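Local structure of Vv2_1132 (Vibrio vulnificus CMCP6, 5Y9S) at residues D[15-20]-D[74-79]; D[108-113]-D[130-135]; D[21-26]-D[30-35]. The protein probably regulates transcription as a LysR-type DNA-binding protein, joining a winged helix-turn-helix domain to a regulatory domain of the periplasmic-binding-protein type, and assembles as a tetramer. All blocks are in the same frame, centred on the assembly; numbering follows the deposited sequence.

Interaction 1: D[15-20]-D[74-79]; sequences EDFLSL and PYAENL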
loop_
_atom_site.group_PDB
_atom_site.type_symbol
_atom_site.label_atom_id
_atom_site.label_comp_id
_atom_site.label_asym_id
_atom_site.label_seq_id
_atom_site.Cartn_x
_atom_site.Cartn_y
_atom_site.Cartn_z
ATOM N N GLU D 15 -7.870 7.594 11.173
ATOM C CA GLU D 15 -8.519 8.878 10.904
ATOM C C GLU D 15 -8.509 9.750 12.146
ATOM O O GLU D 15 -8.353 10.971 12.038
ATOM C CB GLU D 15 -9.952 8.676 10.392
ATOM C CG GLU D 15 -10.167 7.360 9.632
ATOM C CD GLU D 15 -11.617 7.145 9.166
ATOM O OE1 GLU D 15 -12.176 8.080 8.545
ATOM O OE2 GLU D 15 -12.196 6.052 9.421
ATOM N N ASP D 16 -8.644 9.146 13.332
ATOM C CA ASP D 16 -8.441 9.910 14.570
ATOM C C ASP D 16 -7.120 10.648 14.511
ATOM O O ASP D 16 -7.057 11.864 14.715
ATOM C CB ASP D 16 -8.450 8.989 15.791
ATOM C CG ASP D 16 -9.828 8.475 16.120
ATOM O OD1 ASP D 16 -10.792 9.026 15.564
ATOM O OD2 ASP D 16 -9.958 7.514 16.914
ATOM N N PHE D 17 -6.059 9.916 14.174
ATOM C CA PHE D 17 -4.735 10.511 14.091
ATOM C C PHE D 17 -4.704 11.643 13.063
ATOM O O PHE D 17 -4.313 12.769 13.382
ATOM C CB PHE D 17 -3.702 9.440 13.764
ATOM C CG PHE D 17 -2.384 10.009 13.348
ATOM C CD1 PHE D 17 -1.426 10.350 14.292
ATOM C CD2 PHE D 17 -2.102 10.221 12.000
ATOM C CE1 PHE D 17 -0.205 10.889 13.903
ATOM C CE2 PHE D 17 -0.894 10.778 11.608
ATOM C CZ PHE D 17 0.063 11.103 12.567
ATOM N N LEU D 18 -5.084 11.352 11.811
ATOM C CA LEU D 18 -5.099 12.387 10.774
ATOM C C LEU D 18 -5.894 13.612 11.228
ATOM O O LEU D 18 -5.433 14.759 11.112
ATOM C CB LEU D 18 -5.699 11.825 9.492
ATOM C CG LEU D 18 -4.916 10.703 8.781
ATOM C CD1 LEU D 18 -5.276 10.611 7.317
ATOM C CD2 LEU D 18 -3.429 10.893 8.894
ATOM N N SER D 19 -7.087 13.378 11.786
ATOM C CA SER D 19 -7.960 14.494 12.148
ATOM C C SER D 19 -7.328 15.385 13.212
ATOM O O SER D 19 -7.474 16.608 13.155
ATOM C CB SER D 19 -9.327 13.993 12.616
ATOM O OG SER D 19 -9.963 14.996 13.388
ATOM N N LEU D 20 -6.616 14.807 14.186
ATOM C CA LEU D 20 -5.988 15.682 15.174
ATOM C C LEU D 20 -4.718 16.321 14.629
ATOM O O LEU D 20 -4.333 17.395 15.085
ATOM C CB LEU D 20 -5.704 14.923 16.491
ATOM C CG LEU D 20 -4.604 15.453 17.423
ATOM C CD1 LEU D 20 -4.962 16.811 17.969
ATOM C CD2 LEU D 20 -4.398 14.494 18.573
ATOM N N PRO D 74 2.790 8.661 6.731
ATOM C CA PRO D 74 2.517 7.763 5.585
ATOM C C PRO D 74 1.922 6.428 5.982
ATOM O O PRO D 74 1.197 5.830 5.181
ATOM C CB PRO D 74 3.900 7.576 4.924
ATOM C CG PRO D 74 4.893 7.880 6.056
ATOM C CD PRO D 74 4.223 9.000 6.818
ATOM N N TYR D 75 2.212 5.912 7.179
ATOM C CA TYR D 75 1.649 4.614 7.555
ATOM C C TYR D 75 0.133 4.717 7.689
ATOM O O TYR D 75 -0.616 3.891 7.152
ATOM C CB TYR D 75 2.284 4.117 8.862
ATOM C CG TYR D 75 3.750 3.734 8.741
ATOM C CD1 TYR D 75 4.744 4.706 8.863
ATOM C CD2 TYR D 75 4.137 2.417 8.469
ATOM C CE1 TYR D 75 6.083 4.391 8.752
ATOM C CE2 TYR D 75 5.493 2.079 8.347
ATOM C CZ TYR D 75 6.451 3.083 8.491
ATOM O OH TYR D 75 7.777 2.793 8.375
ATOM N N ALA D 76 -0.339 5.754 8.374
ATOM C CA ALA D 76 -1.777 5.927 8.545
ATOM C C ALA D 76 -2.469 6.145 7.204
ATOM O O ALA D 76 -3.520 5.561 6.943
ATOM C CB ALA D 76 -2.047 7.085 9.504
ATOM N N GLU D 77 -1.876 6.955 6.324
ATOM C CA GLU D 77 -2.506 7.208 5.027
ATOM C C GLU D 77 -2.507 5.954 4.150
ATOM O O GLU D 77 -3.522 5.629 3.526
ATOM C CB GLU D 77 -1.812 8.374 4.316
ATOM C CG GLU D 77 -1.844 9.717 5.097
ATOM C CD GLU D 77 -1.223 10.879 4.315
ATOM O OE1 GLU D 77 -1.685 12.040 4.465
ATOM O OE2 GLU D 77 -0.264 10.625 3.536
ATOM N N ASN D 78 -1.401 5.216 4.107
ATOM C CA ASN D 78 -1.388 4.013 3.269
ATOM C C ASN D 78 -2.439 3.011 3.752
ATOM O O ASN D 78 -3.221 2.482 2.959
ATOM C CB ASN D 78 0.019 3.405 3.255
ATOM C CG ASN D 78 1.046 4.329 2.566
ATOM O OD1 ASN D 78 0.737 4.979 1.571
ATOM N ND2 ASN D 78 2.272 4.367 3.088
ATOM N N LEU D 79 -2.522 2.802 5.067
ATOM C CA LEU D 79 -3.485 1.835 5.598
ATOM C C LEU D 79 -4.906 2.283 5.322
ATOM O O LEU D 79 -5.737 1.504 4.835
ATOM C CB LEU D 79 -3.282 1.669 7.096
ATOM C CG LEU D 79 -2.787 0.325 7.586
ATOM C CD1 LEU D 79 -2.897 0.310 9.099
ATOM C CD2 LEU D 79 -3.632 -0.761 7.000
#
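Phe17 and Leu18 of helix 11-22 rest on Ala76 of helix 67-90, where the first helix of the LysR winged helix-turn-helix domain meets the long linker helix. The methyl of Ala76 is touched from two neighbouring positions: CD2 of Phe17 lies 4.0 Å from Ala76 CB and CD2 of Leu18 lies 4.1 Å from it. The Phe17 ring is set obliquely to that methyl. Leu18 splits its two methyls between partners, since CD1 comes to 4.2 Å from CG of Glu77, and the two side chains cross at about a right angle. No hydrogen bond links the segments; the contact is apolar and largely buried.

CA of Leu18 is 7.6 Å from CA of Ala76, and the local axes pass 9.8 Å apart at 126° between their directions, so the side chains span the interval. The ring of Phe17 is placed by a first torsion of 166°, which carries CG to the side opposite the backbone N. Further out, Phe72 meets this ring edge-to-face, Phe56 meets it at about 45°, and Leu47 of helix 37-51 packs on it, so the contact belongs to the hydrophobic core of the domain. Leu166 of the third subunit packs on Leu18. The chain of Glu77 runs extended beyond CG past Leu18, and its OE2 is hydrogen-bonded to Ser167 OG of that same third subunit.

Interaction 2: D[108-113]-D[130-135]; sequences TLAVNL and LSVTPS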
loop_
_atom_site.group_PDB
_atom_site.type_symbol
_atom_site.label_atom_id
_atom_site.label_comp_id
_atom_site.label_asym_id
_atom_site.label_seq_id
_atom_site.Cartn_x
_atom_site.Cartn_y
_atom_site.Cartn_z
ATOM N N THR D 108 -20.926 17.055 -19.857
ATOM C CA THR D 108 -21.615 18.099 -20.608
ATOM C C THR D 108 -23.079 17.738 -20.803
ATOM O O THR D 108 -23.973 18.542 -20.519
ATOM C CB THR D 108 -20.930 18.324 -21.958
ATOM O OG1 THR D 108 -20.963 17.111 -22.722
ATOM C CG2 THR D 108 -19.479 18.722 -21.752
ATOM N N LEU D 109 -23.341 16.510 -21.254
ATOM C CA LEU D 109 -24.713 16.101 -21.522
ATOM C C LEU D 109 -25.559 16.158 -20.265
ATOM O O LEU D 109 -26.771 16.386 -20.340
ATOM C CB LEU D 109 -24.728 14.693 -22.115
ATOM C CG LEU D 109 -24.096 14.509 -23.499
ATOM C CD1 LEU D 109 -24.242 13.069 -23.951
ATOM C CD2 LEU D 109 -24.752 15.460 -24.494
ATOM N N ALA D 110 -24.932 15.990 -19.098
ATOM C CA ALA D 110 -25.682 15.932 -17.850
ATOM C C ALA D 110 -26.319 17.266 -17.456
ATOM O O ALA D 110 -27.230 17.264 -16.621
ATOM C CB ALA D 110 -24.771 15.440 -16.723
ATOM N N VAL D 111 -25.875 18.400 -18.012
ATOM C CA VAL D 111 -26.405 19.689 -17.586
ATOM C C VAL D 111 -27.292 20.343 -18.641
ATOM O O VAL D 111 -28.248 21.036 -18.279
ATOM C CB VAL D 111 -25.288 20.660 -17.131
ATOM C CG1 VAL D 111 -24.274 19.949 -16.261
ATOM C CG2 VAL D 111 -24.594 21.320 -18.306
ATOM N N ASN D 112 -27.032 20.130 -19.927
ATOM C CA ASN D 112 -27.779 20.820 -20.971
ATOM C C ASN D 112 -28.616 19.880 -21.823
ATOM O O ASN D 112 -29.389 20.354 -22.668
ATOM C CB ASN D 112 -26.819 21.617 -21.860
ATOM C CG ASN D 112 -25.478 20.933 -22.007
ATOM O OD1 ASN D 112 -25.409 19.775 -22.437
ATOM N ND2 ASN D 112 -24.400 21.633 -21.628
ATOM N N LEU D 113 -28.507 18.566 -21.623
ATOM C CA LEU D 113 -29.387 17.629 -22.306
ATOM C C LEU D 113 -30.382 16.986 -21.350
ATOM O O LEU D 113 -31.591 17.162 -21.517
ATOM C CB LEU D 113 -28.581 16.546 -23.038
ATOM C CG LEU D 113 -29.448 15.649 -23.930
ATOM C CD1 LEU D 113 -29.905 16.424 -25.151
ATOM C CD2 LEU D 113 -28.706 14.383 -24.345
ATOM N N LEU D 130 -34.821 9.968 -10.725
ATOM C CA LEU D 130 -33.737 9.975 -11.703
ATOM C C LEU D 130 -32.398 10.190 -11.009
ATOM O O LEU D 130 -32.223 11.164 -10.270
ATOM C CB LEU D 130 -33.980 11.062 -12.750
ATOM C CG LEU D 130 -35.367 10.912 -13.360
ATOM C CD1 LEU D 130 -35.736 12.126 -14.189
ATOM C CD2 LEU D 130 -35.420 9.667 -14.210
ATOM N N SER D 131 -31.464 9.281 -11.239
ATOM C CA SER D 131 -30.124 9.369 -10.671
ATOM C C SER D 131 -29.119 9.454 -11.816
ATOM O O SER D 131 -28.910 8.475 -12.539
ATOM C CB SER D 131 -29.828 8.172 -9.767
ATOM O OG SER D 131 -28.483 8.214 -9.297
ATOM N N VAL D 132 -28.477 10.612 -11.952
ATOM C CA VAL D 132 -27.616 10.938 -13.086
ATOM C C VAL D 132 -26.186 11.053 -12.574
ATOM O O VAL D 132 -25.856 12.008 -11.863
ATOM C CB VAL D 132 -28.057 12.246 -13.755
ATOM C CG1 VAL D 132 -27.025 12.700 -14.788
ATOM C CG2 VAL D 132 -29.446 12.095 -14.377
ATOM N N THR D 133 -25.329 10.088 -12.911
ATOM C CA THR D 133 -23.923 10.185 -12.529
ATOM C C THR D 133 -23.071 10.435 -13.761
ATOM O O THR D 133 -22.801 9.495 -14.528
ATOM C CB THR D 133 -23.443 8.923 -11.818
ATOM O OG1 THR D 133 -22.966 7.994 -12.795
ATOM C CG2 THR D 133 -24.567 8.305 -11.029
ATOM N N PRO D 134 -22.599 11.666 -13.982
ATOM C CA PRO D 134 -21.689 11.906 -15.102
ATOM C C PRO D 134 -20.412 11.120 -14.882
ATOM O O PRO D 134 -20.005 10.878 -13.746
ATOM C CB PRO D 134 -21.438 13.415 -15.049
ATOM C CG PRO D 134 -22.322 13.944 -13.950
ATOM C CD PRO D 134 -22.634 12.804 -13.057
ATOM N N SER D 135 -19.776 10.716 -15.980
ATOM C CA SER D 135 -18.644 9.804 -15.888
ATOM C C SER D 135 -17.676 10.061 -17.031
ATOM O O SER D 135 -18.096 10.257 -18.175
ATOM C CB SER D 135 -19.116 8.343 -15.928
ATOM O OG SER D 135 -18.021 7.447 -16.056
#
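Ala110 turns its methyl toward the strand and meets Val132 and Pro134, two residues on one side of strand 129-134. The contact sits in the regulatory domain, which has the periplasmic-binding-protein fold: strand 100-105 leads into helix 107-112, and after further helices the chain returns as strand 129-134 parallel to the first, a beta-alpha-beta crossover. Ala110 thus packs the start of the crossover against its returning strand.

The methyl is shared evenly. CB of Ala110 lies 4.0 Å from CG1 of Val132 and also 4.0 Å from CG of Pro134, and those two carbons are themselves 4.9 Å apart, so the methyl sits against both, between them. On Val132 one branch does the touching: with CG1 opposite the backbone N (chi1 171°), that methyl reaches Ala110, whereas CG2 of Val132 stays 6.2 Å from Ala110 CB. Leu114 and Phe118 of helix 114-120 pack on the same valine. Pro134 offers CG of its ring as the nearest atom; CB of the ring follows at 4.2 Å from Ala110 CB. Thr133, between them, points away from the helix, as expected along an extended strand.

Beyond the contact the sheet crosses a subunit boundary. Leu130, Ser131 and Val132 form a parallel ladder with a strand of the third subunit, and Thr233 of that subunit packs on Pro134. On the helix side, the backbone O of Ala110 is hydrogen-bonded to Ser237 OG of the third subunit.

Interaction 3: D[21-26]-D[30-35]; sequences MELGNF and AKARFV
Leu23 reaches over to Ala32 with one methyl. Its side chain starts just after helix 11-22 ends, Leu23 being the first residue to leave helical geometry. From the backbone, CB lies 3.8 Å from the carbonyl O of Ser19, one turn back on the same helix. CG is swung close to the backbone N, roughly anti to the carbonyl carbon (chi1 -36°), and remains close to that oxygen. The chain then forks. CD1 travels on to CB of Ala32 at 3.7 Å and lies 3.8 Å from OG of Ser19, while CD2 takes the other direction and stays 5.6 Å from Ala32 CB. Ala32 is exposed and Leu23 partly so, which puts this methyl contact near the surface.

Helix 26-32, which bears Ala32, is the first helix of the helix-turn-helix; helix 37-51, the second, is probably the recognition helix. Asn25 is the N-cap of helix 26-32, its OD1 accepting a hydrogen bond from Ala28 N. The second link between the segments is a turn of this helix: Ala30 N donates to Phe26 O over 2.7 Å, nearly along the C=O axis. The ring of Phe26 heads elsewhere, onto Phe40 and Ser41 of helix 37-51.

At the far end the helix closes in a Schellman motif, with Val35 N bonded to Ala30 O and Phe34 N to Lys31 O. Phe34, the C-prime residue, has positive phi, and the O of Ala32 sits over one face of the Phe34 ring, 3.5 Å from its plane and nearer the edge than the centre.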
loop_
_atom_site.group_PDB
_atom_site.type_symbol
_atom_site.label_atom_id
_atom_site.label_comp_id
_atom_site.label_asym_id
_atom_site.label_seq_id
_atom_site.Cartn_x
_atom_site.Cartn_y
_atom_site.Cartn_z
ATOM N N MET D 21 -4.074 15.711 13.633
ATOM C CA MET D 21 -2.913 16.361 13.026
ATOM C C MET D 21 -3.308 17.625 12.272
ATOM O O MET D 21 -2.577 18.620 12.307
ATOM C CB MET D 21 -2.195 15.391 12.096
ATOM C CG MET D 21 -0.982 15.985 11.375
ATOM S SD MET D 21 -0.389 14.929 10.001
ATOM C CE MET D 21 0.887 15.982 9.255
ATOM N N GLU D 22 -4.457 17.609 11.583
ATOM C CA GLU D 22 -4.881 18.780 10.824
ATOM C C GLU D 22 -5.419 19.880 11.740
ATOM O O GLU D 22 -4.768 20.919 11.904
ATOM C CB GLU D 22 -5.911 18.404 9.761
ATOM C CG GLU D 22 -7.026 17.452 10.150
ATOM C CD GLU D 22 -8.116 17.356 9.068
ATOM O OE1 GLU D 22 -8.265 18.305 8.262
ATOM O OE2 GLU D 22 -8.820 16.321 9.019
ATOM N N LEU D 23 -6.606 19.692 12.317
ATOM C CA LEU D 23 -7.064 20.614 13.348
ATOM C C LEU D 23 -6.037 20.659 14.460
ATOM O O LEU D 23 -5.352 19.678 14.733
ATOM C CB LEU D 23 -8.406 20.168 13.898
ATOM C CG LEU D 23 -9.211 19.568 12.766
ATOM C CD1 LEU D 23 -10.353 18.725 13.272
ATOM C CD2 LEU D 23 -9.722 20.719 11.951
ATOM N N GLY D 24 -5.898 21.796 15.095
ATOM C CA GLY D 24 -4.804 21.786 16.042
ATOM C C GLY D 24 -5.112 21.250 17.426
ATOM O O GLY D 24 -4.246 21.342 18.305
ATOM N N ASN D 25 -6.304 20.703 17.669
ATOM C CA ASN D 25 -6.719 20.536 19.050
ATOM C C ASN D 25 -7.712 19.390 19.191
ATOM O O ASN D 25 -8.371 18.973 18.229
ATOM C CB ASN D 25 -7.311 21.845 19.610
ATOM C CG ASN D 25 -8.744 22.060 19.188
ATOM O OD1 ASN D 25 -9.673 21.653 19.882
ATOM N ND2 ASN D 25 -8.936 22.696 18.040
ATOM N N PHE D 26 -7.824 18.900 20.433
ATOM C CA PHE D 26 -8.624 17.708 20.702
ATOM C C PHE D 26 -10.099 17.973 20.479
ATOM O O PHE D 26 -10.798 17.152 19.881
ATOM C CB PHE D 26 -8.380 17.221 22.132
ATOM C CG PHE D 26 -7.133 16.412 22.271
ATOM C CD1 PHE D 26 -5.904 17.031 22.486
ATOM C CD2 PHE D 26 -7.172 15.038 22.124
ATOM C CE1 PHE D 26 -4.740 16.280 22.568
ATOM C CE2 PHE D 26 -6.016 14.289 22.207
ATOM C CZ PHE D 26 -4.803 14.906 22.428
ATOM N N ALA D 30 -12.260 15.941 17.958
ATOM C CA ALA D 30 -13.301 15.032 18.438
ATOM C C ALA D 30 -14.638 15.305 17.757
ATOM O O ALA D 30 -15.402 14.369 17.487
ATOM C CB ALA D 30 -13.451 15.146 19.951
ATOM N N LYS D 31 -14.954 16.583 17.502
ATOM C CA LYS D 31 -16.175 16.896 16.764
ATOM C C LYS D 31 -16.075 16.394 15.329
ATOM O O LYS D 31 -16.980 15.715 14.832
ATOM C CB LYS D 31 -16.456 18.399 16.803
ATOM C CG LYS D 31 -16.838 18.941 18.185
ATOM C CD LYS D 31 -17.505 17.880 19.068
ATOM C CE LYS D 31 -16.659 17.561 20.313
ATOM N NZ LYS D 31 -17.179 16.364 21.044
ATOM N N ALA D 32 -14.960 16.688 14.661
ATOM C CA ALA D 32 -14.764 16.194 13.303
ATOM C C ALA D 32 -14.987 14.690 13.200
ATOM O O ALA D 32 -15.452 14.209 12.162
ATOM C CB ALA D 32 -13.365 16.568 12.805
ATOM N N ARG D 33 -14.698 13.936 14.270
ATOM C CA ARG D 33 -14.879 12.489 14.277
ATOM C C ARG D 33 -16.172 12.043 14.961
ATOM O O ARG D 33 -16.369 10.839 15.171
ATOM C CB ARG D 33 -13.673 11.811 14.936
ATOM C CG ARG D 33 -12.338 12.179 14.276
ATOM C CD ARG D 33 -12.057 11.321 13.041
ATOM N NE ARG D 33 -11.908 9.904 13.358
ATOM C CZ ARG D 33 -12.547 8.931 12.722
ATOM N NH1 ARG D 33 -12.346 7.667 13.056
ATOM N NH2 ARG D 33 -13.390 9.227 11.748
ATOM N N PHE D 34 -17.041 12.982 15.341
ATOM C CA PHE D 34 -18.393 12.677 15.828
ATOM C C PHE D 34 -18.387 11.770 17.059
ATOM O O PHE D 34 -19.189 10.838 17.168
ATOM C CB PHE D 34 -19.249 12.077 14.702
ATOM C CG PHE D 34 -19.228 12.902 13.444
ATOM C CD1 PHE D 34 -19.729 14.199 13.449
ATOM C CD2 PHE D 34 -18.654 12.412 12.279
ATOM C CE1 PHE D 34 -19.697 14.984 12.310
ATOM C CE2 PHE D 34 -18.609 13.195 11.131
ATOM C CZ PHE D 34 -19.135 14.483 11.148
ATOM N N VAL D 35 -17.485 12.050 18.008
ATOM C CA VAL D 35 -17.449 11.357 19.298
ATOM C C VAL D 35 -17.214 12.395 20.396
ATOM O O VAL D 35 -16.906 13.563 20.121
ATOM C CB VAL D 35 -16.368 10.249 19.344
ATOM C CG1 VAL D 35 -16.652 9.182 18.295
ATOM C CG2 VAL D 35 -14.967 10.843 19.136
#

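How the interactions relate
Interactions 1 and 3 share helix 11-22 and lie 13 Å apart between centres, interaction 3 nested in the loop that interaction 1 closes. They are joined directly: Asp16 OD1 forms a salt bridge with Arg33 NE, 2.6 Å long, and Ser19 packs on both Ala32 and Arg33. Interaction 1 is a buried apolar helix crossing; interaction 3 is partly exposed and adds backbone hydrogen bonding and helix capping to a single methyl contact. Interaction 2, 35 and 36 Å from interactions 1 and 3 between centres, is again buried and apolar, but joins helix to strand in the regulatory domain. All three touch the third subunit, interaction 2 through a continuing sheet.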